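Local coordinates for mevalonate diphosphate decarboxylase (Legionella pneumophila, PDB 3LTO), which probably catalyses the ATP-dependent decarboxylation of mevalonate diphosphate to isopentenyl diphosphate, at residues K15-K20 with V194-V199; E206-R211 with F239-Q244; D53-L58 with E65-V70; L80-E85 with S143-G148. One frame throughout, in Å; residues are numbered along the deposited sequence.

Contact 1. Residues K15-K20 with V194-V199. With SO4 (sulfate ion), chain C; SO4 (sulfate ion), chain D.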
# COMPACT_ATOMS: atom_id res chain seq x y z
N LYS A 15 -14.84 4.25 -9.22
CA LYS A 15 -13.94 3.73 -10.26
C LYS A 15 -12.44 3.93 -10.12
O LYS A 15 -11.96 5.01 -9.80
CB LYS A 15 -14.34 4.30 -11.63
CG LYS A 15 -15.83 4.36 -11.93
CD LYS A 15 -16.45 2.98 -12.02
CE LYS A 15 -17.91 3.07 -12.45
NZ LYS A 15 -18.56 1.73 -12.49
N TYR A 16 -11.69 2.86 -10.38
CA TYR A 16 -10.24 2.89 -10.38
C TYR A 16 -9.89 3.52 -11.73
O TYR A 16 -9.12 4.47 -11.81
CB TYR A 16 -9.68 1.47 -10.29
CG TYR A 16 -8.28 1.31 -10.86
CD1 TYR A 16 -7.24 2.17 -10.48
CD2 TYR A 16 -8.01 0.30 -11.78
CE1 TYR A 16 -5.96 2.01 -11.00
CE2 TYR A 16 -6.74 0.14 -12.30
CZ TYR A 16 -5.72 0.99 -11.92
OH TYR A 16 -4.48 0.83 -12.48
N MSE A 17 -10.46 2.95 -12.78
CA MSE A 17 -10.29 3.44 -14.15
C MSE A 17 -8.89 3.35 -14.75
O MSE A 17 -8.60 3.99 -15.76
CB MSE A 17 -10.77 4.89 -14.23
CG MSE A 17 -11.24 5.30 -15.61
SE MSE A 17 -11.66 7.19 -15.70
CE MSE A 17 -12.65 7.32 -14.08
N GLY A 18 -8.03 2.55 -14.15
CA GLY A 18 -6.69 2.41 -14.67
C GLY A 18 -5.84 3.65 -14.50
O GLY A 18 -4.77 3.77 -15.09
N LYS A 19 -6.33 4.60 -13.70
CA LYS A 19 -5.58 5.82 -13.46
C LYS A 19 -4.58 5.46 -12.36
O LYS A 19 -4.94 5.30 -11.20
CB LYS A 19 -6.53 6.93 -12.99
CG LYS A 19 -5.92 8.33 -13.03
CD LYS A 19 -6.98 9.41 -12.89
CE LYS A 19 -6.34 10.77 -12.65
NZ LYS A 19 -5.49 10.77 -11.41
N LYS A 20 -3.31 5.33 -12.74
CA LYS A 20 -2.28 4.94 -11.78
C LYS A 20 -0.97 5.68 -11.99
O LYS A 20 -0.72 6.24 -13.06
CB LYS A 20 -2.04 3.44 -11.87
CG LYS A 20 -1.59 2.98 -13.25
CD LYS A 20 -1.43 1.47 -13.34
CE LYS A 20 -0.93 1.06 -14.71
NZ LYS A 20 -0.86 -0.43 -14.88
N VAL A 194 -8.21 0.79 -23.78
CA VAL A 194 -7.88 1.96 -24.58
C VAL A 194 -8.59 3.22 -24.09
O VAL A 194 -8.01 4.31 -24.08
CB VAL A 194 -8.22 1.74 -26.07
CG1 VAL A 194 -8.10 3.05 -26.85
CG2 VAL A 194 -7.28 0.70 -26.67
N ALA A 195 -9.85 3.08 -23.68
CA ALA A 195 -10.63 4.21 -23.19
C ALA A 195 -9.91 4.85 -22.00
O ALA A 195 -9.89 6.07 -21.85
CB ALA A 195 -12.03 3.75 -22.77
N HIS A 196 -9.33 4.00 -21.16
CA HIS A 196 -8.61 4.46 -19.98
C HIS A 196 -7.41 5.31 -20.38
O HIS A 196 -6.97 6.16 -19.61
CB HIS A 196 -8.15 3.26 -19.15
CG HIS A 196 -9.26 2.53 -18.47
ND1 HIS A 196 -9.08 1.30 -17.86
CD2 HIS A 196 -10.56 2.86 -18.26
CE1 HIS A 196 -10.22 0.91 -17.32
NE2 HIS A 196 -11.13 1.84 -17.55
N LYS A 197 -6.89 5.07 -21.58
CA LYS A 197 -5.76 5.83 -22.09
C LYS A 197 -6.23 7.15 -22.69
O LYS A 197 -5.68 8.21 -22.40
CB LYS A 197 -5.03 5.04 -23.18
CG LYS A 197 -4.37 3.74 -22.74
CD LYS A 197 -3.16 3.99 -21.84
CE LYS A 197 -2.14 2.84 -21.93
NZ LYS A 197 -2.72 1.50 -21.65
N LEU A 198 -7.27 7.08 -23.51
CA LEU A 198 -7.79 8.26 -24.18
C LEU A 198 -8.25 9.39 -23.26
O LEU A 198 -8.09 10.57 -23.60
CB LEU A 198 -8.93 7.87 -25.12
CG LEU A 198 -8.53 6.92 -26.26
CD1 LEU A 198 -9.76 6.52 -27.06
CD2 LEU A 198 -7.51 7.60 -27.16
N VAL A 199 -8.80 9.04 -22.11
CA VAL A 199 -9.31 10.05 -21.18
C VAL A 199 -8.27 11.01 -20.61
O VAL A 199 -8.63 11.97 -19.94
CB VAL A 199 -10.08 9.39 -20.01
CG1 VAL A 199 -11.39 8.82 -20.51
CG2 VAL A 199 -9.24 8.30 -19.37
S SO4 C . -12.83 -0.09 -12.41
O1 SO4 C . -12.87 0.49 -11.06
O2 SO4 C . -12.41 -1.50 -12.29
O3 SO4 C . -14.17 -0.01 -13.01
O4 SO4 C . -11.87 0.61 -13.28
S SO4 D . -4.28 -1.57 -15.20
O1 SO4 D . -3.77 -1.30 -13.85
O2 SO4 D . -4.67 -2.98 -15.33
O3 SO4 D . -5.46 -0.72 -15.44
O4 SO4 D . -3.24 -1.25 -16.19
O HOH W 1 -7.28 6.21 -17.03
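The packing of residues 15-20 against 194-199 centres on the His196 imidazole. The carbonyl oxygen of selenomethionine Met17 stands over one face of the ring, offset toward its rim, with Met17 O 3.1 Å from His196 CG, while Met17 CG lies against its CD2 (3.7 Å). With its CG anti to the carbonyl carbon (chi1 -70°), the histidine sends its ring from helix 192-198 to the turn. Gly18 N lies over the same face, at the rim. No direct hydrogen bond joins the segments; one water bridges them, donating to Met17 O (2.9 Å) and to His196 O.

The type I' turn from Tyr16 to Lys19, with Lys20 just after it, also binds two sulfates, probably from the crystallisation liquor. Tyr16 N donates to O1 of the chain C sulfate at 2.7 Å in a nearly straight bond (176°). Met17 N donates to O4 of the same ion at 2.8 Å. For the chain D sulfate, Tyr16 OH and Lys20 NZ are the donors, and the tyrosine hydroxyl reaches sulfate O1 at 2.6 Å.

Backbone amides, a phenol and a lysine gathered about two anions where the N- and C-terminal domains meet are consistent with a site for phosphates of substrate or nucleotide.

Contact 2. Residues E206-R211 with F239-Q244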
# COMPACT_ATOMS: atom_id res chain seq x y z
N GLU A 206 -7.38 15.46 -15.02
CA GLU A 206 -6.45 15.92 -14.00
C GLU A 206 -7.04 15.95 -12.59
O GLU A 206 -6.36 15.62 -11.62
CB GLU A 206 -5.97 17.33 -14.37
CG GLU A 206 -7.15 18.28 -14.64
CD GLU A 206 -6.71 19.63 -15.18
OE1 GLU A 206 -6.06 20.38 -14.42
OE2 GLU A 206 -7.02 19.93 -16.35
N THR A 207 -8.30 16.36 -12.50
CA THR A 207 -9.01 16.47 -11.22
C THR A 207 -9.93 15.28 -10.90
O THR A 207 -10.66 15.31 -9.90
CB THR A 207 -9.86 17.74 -11.21
OG1 THR A 207 -10.75 17.72 -12.33
CG2 THR A 207 -8.96 19.00 -11.30
N ARG A 208 -9.90 14.26 -11.74
CA ARG A 208 -10.74 13.07 -11.59
C ARG A 208 -10.59 12.30 -10.26
O ARG A 208 -11.59 11.90 -9.65
CB ARG A 208 -10.50 12.15 -12.79
CG ARG A 208 -11.01 10.73 -12.66
CD ARG A 208 -12.48 10.66 -12.29
NE ARG A 208 -12.76 9.33 -11.75
CZ ARG A 208 -13.78 9.03 -10.96
NH1 ARG A 208 -14.66 9.96 -10.60
NH2 ARG A 208 -13.90 7.79 -10.50
N SER A 209 -9.36 12.11 -9.80
CA SER A 209 -9.14 11.38 -8.56
C SER A 209 -9.64 12.15 -7.34
O SER A 209 -10.10 11.55 -6.38
CB SER A 209 -7.65 11.04 -8.41
OG SER A 209 -7.24 10.15 -9.43
N GLU A 210 -9.54 13.48 -7.38
CA GLU A 210 -10.03 14.28 -6.26
C GLU A 210 -11.53 14.03 -6.09
O GLU A 210 -12.01 13.85 -4.98
CB GLU A 210 -9.79 15.77 -6.50
CG GLU A 210 -8.38 16.24 -6.21
CD GLU A 210 -7.99 17.45 -7.04
OE1 GLU A 210 -8.81 18.39 -7.14
OE2 GLU A 210 -6.87 17.47 -7.57
N ARG A 211 -12.25 14.04 -7.20
CA ARG A 211 -13.70 13.81 -7.16
C ARG A 211 -14.03 12.39 -6.68
O ARG A 211 -14.96 12.19 -5.90
CB ARG A 211 -14.31 14.05 -8.55
CG ARG A 211 -14.24 15.49 -9.03
CD ARG A 211 -15.16 15.73 -10.22
NE ARG A 211 -14.75 14.98 -11.41
CZ ARG A 211 -13.69 15.27 -12.15
NH1 ARG A 211 -12.93 16.30 -11.84
NH2 ARG A 211 -13.41 14.54 -13.23
N PHE A 239 -20.32 7.38 -12.12
CA PHE A 239 -20.16 6.82 -13.46
C PHE A 239 -20.37 7.86 -14.57
O PHE A 239 -19.74 7.78 -15.63
CB PHE A 239 -21.06 5.59 -13.67
CG PHE A 239 -22.49 5.89 -14.05
CD1 PHE A 239 -22.85 6.12 -15.38
CD2 PHE A 239 -23.49 5.88 -13.09
CE1 PHE A 239 -24.18 6.34 -15.74
CE2 PHE A 239 -24.82 6.10 -13.43
CZ PHE A 239 -25.17 6.33 -14.76
N LEU A 240 -21.22 8.85 -14.32
CA LEU A 240 -21.44 9.88 -15.32
C LEU A 240 -20.17 10.73 -15.46
O LEU A 240 -19.83 11.20 -16.55
CB LEU A 240 -22.64 10.76 -14.95
CG LEU A 240 -24.00 10.06 -15.13
CD1 LEU A 240 -25.14 10.99 -14.73
CD2 LEU A 240 -24.15 9.65 -16.59
N ASP A 241 -19.45 10.88 -14.35
CA ASP A 241 -18.20 11.63 -14.34
C ASP A 241 -17.25 10.96 -15.32
O ASP A 241 -16.76 11.58 -16.27
CB ASP A 241 -17.58 11.58 -12.94
CG ASP A 241 -16.30 12.40 -12.83
OD1 ASP A 241 -15.76 12.85 -13.85
OD2 ASP A 241 -15.83 12.60 -11.69
N MSE A 242 -17.02 9.68 -15.10
CA MSE A 242 -16.14 8.92 -15.97
C MSE A 242 -16.55 9.02 -17.42
O MSE A 242 -15.73 9.33 -18.28
CB MSE A 242 -16.09 7.45 -15.55
CG MSE A 242 -15.24 6.58 -16.48
SE MSE A 242 -14.87 4.81 -15.80
CE MSE A 242 -16.52 3.96 -16.25
N HIS A 243 -17.82 8.76 -17.72
CA HIS A 243 -18.27 8.82 -19.10
C HIS A 243 -18.12 10.20 -19.72
O HIS A 243 -17.89 10.31 -20.91
CB HIS A 243 -19.71 8.29 -19.23
CG HIS A 243 -19.77 6.79 -19.21
ND1 HIS A 243 -19.89 6.04 -20.36
CD2 HIS A 243 -19.63 5.91 -18.20
CE1 HIS A 243 -19.82 4.76 -20.06
NE2 HIS A 243 -19.65 4.65 -18.75
N GLN A 244 -18.23 11.25 -18.92
CA GLN A 244 -18.05 12.59 -19.46
C GLN A 244 -16.60 12.71 -19.94
O GLN A 244 -16.31 13.45 -20.88
CB GLN A 244 -18.33 13.67 -18.40
CG GLN A 244 -17.93 15.07 -18.86
CD GLN A 244 -18.47 16.17 -17.97
OE1 GLN A 244 -19.29 16.99 -18.41
NE2 GLN A 244 -18.03 16.21 -16.71
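Asp241 OD2 is gripped by two arginines, Arg211 NE at 2.6 Å and Arg208 NH1 at 3.1 Å, which reach it from opposite faces of the carboxylate plane. This salt-bridge network joins helix 208-224 to helix 228-247 of the C-terminal domain, with Arg208 and Arg211 one turn apart on the first helix.

Arg211 approaches side-on: NE takes OD2 on its syn side, though 33° out of the carboxylate plane, and NH2 donates to the syn lone pair of OD1 at 3.0 Å. A bend at chi3 (-65°) turns the guanidinium back over its own helix, where Arg208 CA lies beneath one face. Thr207 OG1 then takes a bond in the guanidinium plane from Arg211 NH1, and Phe204 O accepts from NH2, so the group's rotation is fixed from several directions.

Arg208 is set differently. Its guanidinium stands almost perpendicular to the Asp241 carboxylate (87°), and its NH1 meets OD2 from well above that plane; its NH2 forms a salt bridge with Glu238, one turn before Asp241 on helix 228-247. Two positive groups around a buried carboxylate would be expected to keep it ionised. The bond from Arg211 NH1 to Thr207 OG1 measures 2.6 Å.

Contact 3. Residues D53-L58 with E65-V70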
# COMPACT_ATOMS: atom_id res chain seq x y z
N ASP A 53 3.89 -20.86 -23.51
CA ASP A 53 2.48 -21.02 -23.20
C ASP A 53 1.62 -20.83 -24.44
O ASP A 53 2.02 -20.18 -25.41
CB ASP A 53 2.06 -20.01 -22.15
CG ASP A 53 2.97 -20.02 -20.94
OD1 ASP A 53 3.26 -21.12 -20.42
OD2 ASP A 53 3.40 -18.93 -20.51
N ILE A 54 0.43 -21.42 -24.41
CA ILE A 54 -0.52 -21.28 -25.51
C ILE A 54 -1.86 -20.96 -24.89
O ILE A 54 -2.26 -21.59 -23.91
CB ILE A 54 -0.65 -22.58 -26.33
CG1 ILE A 54 0.67 -22.89 -27.04
CG2 ILE A 54 -1.78 -22.45 -27.32
CD1 ILE A 54 0.62 -24.16 -27.86
N TRP A 55 -2.56 -19.98 -25.45
CA TRP A 55 -3.86 -19.57 -24.95
C TRP A 55 -4.99 -20.01 -25.88
O TRP A 55 -5.02 -19.62 -27.05
CB TRP A 55 -3.92 -18.06 -24.75
CG TRP A 55 -5.24 -17.60 -24.22
CD1 TRP A 55 -5.85 -18.02 -23.08
CD2 TRP A 55 -6.11 -16.61 -24.80
NE1 TRP A 55 -7.05 -17.36 -22.90
CE2 TRP A 55 -7.23 -16.48 -23.94
CE3 TRP A 55 -6.04 -15.82 -25.95
CZ2 TRP A 55 -8.27 -15.60 -24.21
CZ3 TRP A 55 -7.09 -14.94 -26.21
CH2 TRP A 55 -8.19 -14.84 -25.34
N GLU A 56 -5.90 -20.81 -25.36
CA GLU A 56 -7.02 -21.30 -26.14
C GLU A 56 -8.31 -21.06 -25.38
O GLU A 56 -8.76 -21.91 -24.62
CB GLU A 56 -6.86 -22.78 -26.44
CG GLU A 56 -8.04 -23.42 -27.15
CD GLU A 56 -7.87 -24.92 -27.30
OE1 GLU A 56 -7.32 -25.53 -26.36
OE2 GLU A 56 -8.28 -25.49 -28.34
N PRO A 57 -8.92 -19.88 -25.56
CA PRO A 57 -10.17 -19.58 -24.86
C PRO A 57 -11.24 -20.59 -25.29
O PRO A 57 -11.21 -21.08 -26.42
CB PRO A 57 -10.48 -18.16 -25.32
CG PRO A 57 -9.94 -18.14 -26.73
CD PRO A 57 -8.60 -18.83 -26.55
N LEU A 58 -12.16 -20.91 -24.39
CA LEU A 58 -13.21 -21.88 -24.68
C LEU A 58 -14.59 -21.32 -24.36
O LEU A 58 -14.72 -20.40 -23.54
CB LEU A 58 -12.99 -23.16 -23.86
CG LEU A 58 -11.66 -23.91 -23.96
CD1 LEU A 58 -11.65 -25.06 -22.96
CD2 LEU A 58 -11.46 -24.43 -25.38
N GLU A 65 -13.21 -21.27 -28.58
CA GLU A 65 -13.89 -20.03 -28.92
C GLU A 65 -13.11 -19.39 -30.06
O GLU A 65 -11.88 -19.45 -30.10
CB GLU A 65 -13.91 -19.10 -27.71
CG GLU A 65 -14.58 -17.76 -27.95
CD GLU A 65 -14.59 -16.90 -26.70
OE1 GLU A 65 -15.16 -17.33 -25.68
OE2 GLU A 65 -14.01 -15.80 -26.72
N PHE A 66 -13.83 -18.79 -31.01
CA PHE A 66 -13.19 -18.13 -32.13
C PHE A 66 -12.76 -16.77 -31.62
O PHE A 66 -13.59 -15.91 -31.34
CB PHE A 66 -14.17 -17.99 -33.30
CG PHE A 66 -13.52 -17.52 -34.58
CD1 PHE A 66 -13.22 -16.18 -34.76
CD2 PHE A 66 -13.21 -18.42 -35.59
CE1 PHE A 66 -12.62 -15.74 -35.94
CE2 PHE A 66 -12.61 -17.99 -36.77
CZ PHE A 66 -12.31 -16.65 -36.95
N ASN A 67 -11.45 -16.59 -31.50
CA ASN A 67 -10.88 -15.36 -30.98
C ASN A 67 -9.57 -15.07 -31.70
O ASN A 67 -8.65 -15.89 -31.67
CB ASN A 67 -10.64 -15.52 -29.47
CG ASN A 67 -10.43 -14.21 -28.76
OD1 ASN A 67 -9.63 -13.38 -29.18
ND2 ASN A 67 -11.15 -14.02 -27.66
N LEU A 68 -9.48 -13.92 -32.34
CA LEU A 68 -8.28 -13.52 -33.07
C LEU A 68 -7.59 -12.33 -32.40
O LEU A 68 -6.90 -11.56 -33.06
CB LEU A 68 -8.64 -13.16 -34.52
CG LEU A 68 -8.73 -14.26 -35.60
CD1 LEU A 68 -9.25 -15.55 -35.00
CD2 LEU A 68 -9.62 -13.79 -36.74
N SER A 69 -7.77 -12.20 -31.08
CA SER A 69 -7.17 -11.08 -30.36
C SER A 69 -5.68 -11.23 -30.14
O SER A 69 -5.19 -12.30 -29.80
CB SER A 69 -7.82 -10.89 -29.00
OG SER A 69 -7.28 -11.80 -28.07
N VAL A 70 -4.97 -10.13 -30.31
CA VAL A 70 -3.54 -10.13 -30.10
C VAL A 70 -3.30 -9.50 -28.74
O VAL A 70 -2.62 -10.07 -27.90
CB VAL A 70 -2.85 -9.31 -31.21
CG1 VAL A 70 -1.43 -8.96 -30.78
CG2 VAL A 70 -2.84 -10.11 -32.50
O HOH W 2 -9.97 -20.77 -28.89
O HOH W 3 -13.69 -17.67 -23.29
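Pro57 O accepts a hydrogen bond of 2.9 Å from Glu65 N, nearly straight at the hydrogen (169°) although the donor stands above the carbonyl plane. It is the sole direct hydrogen bond between the two segments, which run in roughly opposed directions as the chain turns back after strand 54-55.

The closer packing lies around Pro57 and Trp55. Pro57 CG rests on Asn67 CB at 3.9 Å, and its CD covers the centre of one face of the Trp55 indole. Trp55 CG is anti to the backbone N (chi1 -179°), and the six-membered part of the ring extends to the returning chain: CZ3 meets Ser69 OG at the ring edge (3.7 Å), and CH2 approaches Asn67 ND2 obliquely, with ring and amide planes 71° apart. Asn67 OD1 accepts from Ser69 N at 2.9 Å, in the carbonyl plane, making an Asx turn that sets both residues beside the indole. At the other end of the ring, Trp55 NE1 bonds Ser97 OG of strand 93-99.

Around Glu65 the contact is looser and water-mediated. One water donates to Pro57 O and to Glu65 O (2.6 Å from the latter), while another donates to both Leu58 O and Glu65 OE1. The extended Glu65 side chain makes no direct polar bond across the contact; within its own segment OE2 accepts a weak bond from Asn67 ND2. The polar links of this surface connection are thus one backbone bond and two bridging waters, while the indole and the proline supply the apolar packing.

Contact 4. Residues L80-E85 with S143-G148. With SO4 (sulfate ion), chain D.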
# COMPACT_ATOMS: atom_id res chain seq x y z
N LEU A 80 0.95 -15.06 -17.14
CA LEU A 80 1.34 -16.40 -16.73
C LEU A 80 2.86 -16.42 -16.60
O LEU A 80 3.39 -16.94 -15.62
CB LEU A 80 0.89 -17.46 -17.75
CG LEU A 80 1.34 -18.89 -17.40
CD1 LEU A 80 0.89 -19.21 -15.97
CD2 LEU A 80 0.77 -19.92 -18.39
N VAL A 81 3.55 -15.85 -17.59
CA VAL A 81 5.02 -15.80 -17.57
C VAL A 81 5.46 -15.14 -16.27
O VAL A 81 6.34 -15.62 -15.57
CB VAL A 81 5.56 -14.98 -18.77
CG1 VAL A 81 7.05 -14.72 -18.61
CG2 VAL A 81 5.28 -15.73 -20.08
N ARG A 82 4.80 -14.02 -15.97
CA ARG A 82 5.09 -13.26 -14.76
C ARG A 82 4.94 -14.17 -13.55
O ARG A 82 5.79 -14.17 -12.66
CB ARG A 82 4.11 -12.08 -14.66
CG ARG A 82 4.11 -11.34 -13.32
CD ARG A 82 3.14 -10.15 -13.33
NE ARG A 82 3.44 -9.24 -14.43
CZ ARG A 82 2.62 -8.98 -15.44
NH1 ARG A 82 1.42 -9.55 -15.50
NH2 ARG A 82 3.02 -8.18 -16.42
N LEU A 83 3.87 -14.96 -13.52
CA LEU A 83 3.64 -15.86 -12.40
C LEU A 83 4.67 -16.97 -12.34
O LEU A 83 5.14 -17.34 -11.27
CB LEU A 83 2.21 -16.43 -12.47
CG LEU A 83 1.12 -15.36 -12.36
CD1 LEU A 83 -0.26 -16.00 -12.50
CD2 LEU A 83 1.23 -14.64 -11.02
N LYS A 84 5.05 -17.50 -13.50
CA LYS A 84 6.04 -18.57 -13.54
C LYS A 84 7.39 -18.08 -13.04
O LYS A 84 8.11 -18.79 -12.34
CB LYS A 84 6.18 -19.12 -14.96
CG LYS A 84 4.94 -19.84 -15.45
CD LYS A 84 5.20 -20.53 -16.79
CE LYS A 84 5.56 -19.53 -17.88
NZ LYS A 84 5.68 -20.22 -19.19
N GLU A 85 7.74 -16.85 -13.40
CA GLU A 85 9.01 -16.28 -12.97
C GLU A 85 8.98 -16.05 -11.46
O GLU A 85 9.99 -16.22 -10.78
CB GLU A 85 9.28 -14.97 -13.72
CG GLU A 85 9.25 -15.16 -15.23
CD GLU A 85 9.48 -13.88 -16.00
OE1 GLU A 85 8.98 -12.82 -15.57
OE2 GLU A 85 10.15 -13.96 -17.05
N SER A 143 -2.01 -10.65 -9.11
CA SER A 143 -3.05 -10.50 -10.12
C SER A 143 -3.15 -9.03 -10.53
O SER A 143 -3.43 -8.71 -11.68
CB SER A 143 -4.39 -11.00 -9.56
OG SER A 143 -5.32 -11.22 -10.59
N ARG A 144 -2.92 -8.15 -9.56
CA ARG A 144 -2.98 -6.71 -9.79
C ARG A 144 -2.12 -6.28 -10.98
O ARG A 144 -2.49 -5.37 -11.72
CB ARG A 144 -2.53 -5.99 -8.51
CG ARG A 144 -1.80 -4.66 -8.71
CD ARG A 144 -2.75 -3.55 -9.07
NE ARG A 144 -2.08 -2.29 -9.43
CZ ARG A 144 -2.12 -1.76 -10.65
NH1 ARG A 144 -2.78 -2.38 -11.62
NH2 ARG A 144 -1.56 -0.59 -10.88
N LEU A 145 -1.00 -6.97 -11.17
CA LEU A 145 -0.05 -6.64 -12.24
C LEU A 145 -0.50 -6.96 -13.67
O LEU A 145 0.05 -6.42 -14.62
CB LEU A 145 1.28 -7.32 -11.95
CG LEU A 145 1.81 -6.93 -10.57
CD1 LEU A 145 2.98 -7.79 -10.17
CD2 LEU A 145 2.19 -5.46 -10.60
N GLY A 146 -1.48 -7.84 -13.81
CA GLY A 146 -1.98 -8.16 -15.13
C GLY A 146 -3.25 -7.36 -15.39
O GLY A 146 -3.52 -6.94 -16.51
N SER A 147 -4.04 -7.16 -14.33
CA SER A 147 -5.28 -6.41 -14.42
C SER A 147 -5.59 -5.73 -13.09
O SER A 147 -5.85 -6.39 -12.08
CB SER A 147 -6.44 -7.34 -14.78
OG SER A 147 -7.68 -6.79 -14.37
N GLY A 148 -5.56 -4.41 -13.09
CA GLY A 148 -5.83 -3.66 -11.88
C GLY A 148 -7.11 -4.09 -11.20
O GLY A 148 -7.11 -4.40 -10.00
S SO4 D . -4.28 -1.57 -15.20
O1 SO4 D . -3.77 -1.30 -13.85
O2 SO4 D . -4.67 -2.98 -15.33
O3 SO4 D . -5.46 -0.72 -15.44
O4 SO4 D . -3.24 -1.25 -16.19
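Arg82 runs out from its helix with CG anti to the backbone N (chi1 169°) and CD still extended, then bends at chi3 (-55°), which carries CD and the guanidinium across Leu145. In Leu145, CG is anti to the carbonyl carbon, with the side chain turned to the arginine. The two side chains cross at an angle: Arg82 CD touches Leu145 CB at 3.7 Å and CD1 at 3.9 Å.

Beyond this apolar meeting, the guanidinium lies with one face over the Leu145 carbonyl oxygen, which is offset toward the rim; the nearest pair there is Arg82 NH1 and Leu145 O, at 3.5 Å. With the oxygen over the face, the N-H groups do not point at it, and no hydrogen bond forms. Arg82 NH1 is instead hydrogen-bonded to His79 ND1, one turn earlier on helix 71-87. Its carbon neighbour across the contact is Gly146 CA, 3.7 Å from NH1.

Within the N-terminal domain of the GHMP fold, the contact sets helix 71-87 beside the turn that follows helix 136-144. Ser143 O accepts from both Gly146 N and Ser147 N, and Gly146 O is held by Arg75, also on helix 71-87.

The segment 143-148 also meets a sulfate. Gly148 N donates to sulfate O2 at 2.8 Å in a nearly straight bond (169°), and Arg144 NH1 reaches sulfate O1 at 2.7 Å, near the edge of its guanidinium. The same sulfate is the one bound by Tyr16 and Lys20, while Arg144 NH2 bonds Asn25 O.

Overall arrangement
From the N terminus, the loop after strand 2-12 supplies residues 15-20, whose partner on helix 192-198 comes 174 residues later, so contact 1 closes a long loop that joins the N- and C-terminal domains. Contacts 3 and 4 are nested inside it in series: contact 3 closes a short excursion after strand 54-55, and contact 4 brings helix 71-87 to the end of helix 136-144. A salt bridge from Asp53 to Lys84 connects these two. Contact 4 meets contact 1 at a shared sulfate. Contact 2 follows contact 1, pairing two C-terminal-domain helices, and touches it through Lys19 with Ser209 and Met17 with Arg208. Contacts 2 and 3 lie on opposite sides of the chain's centre.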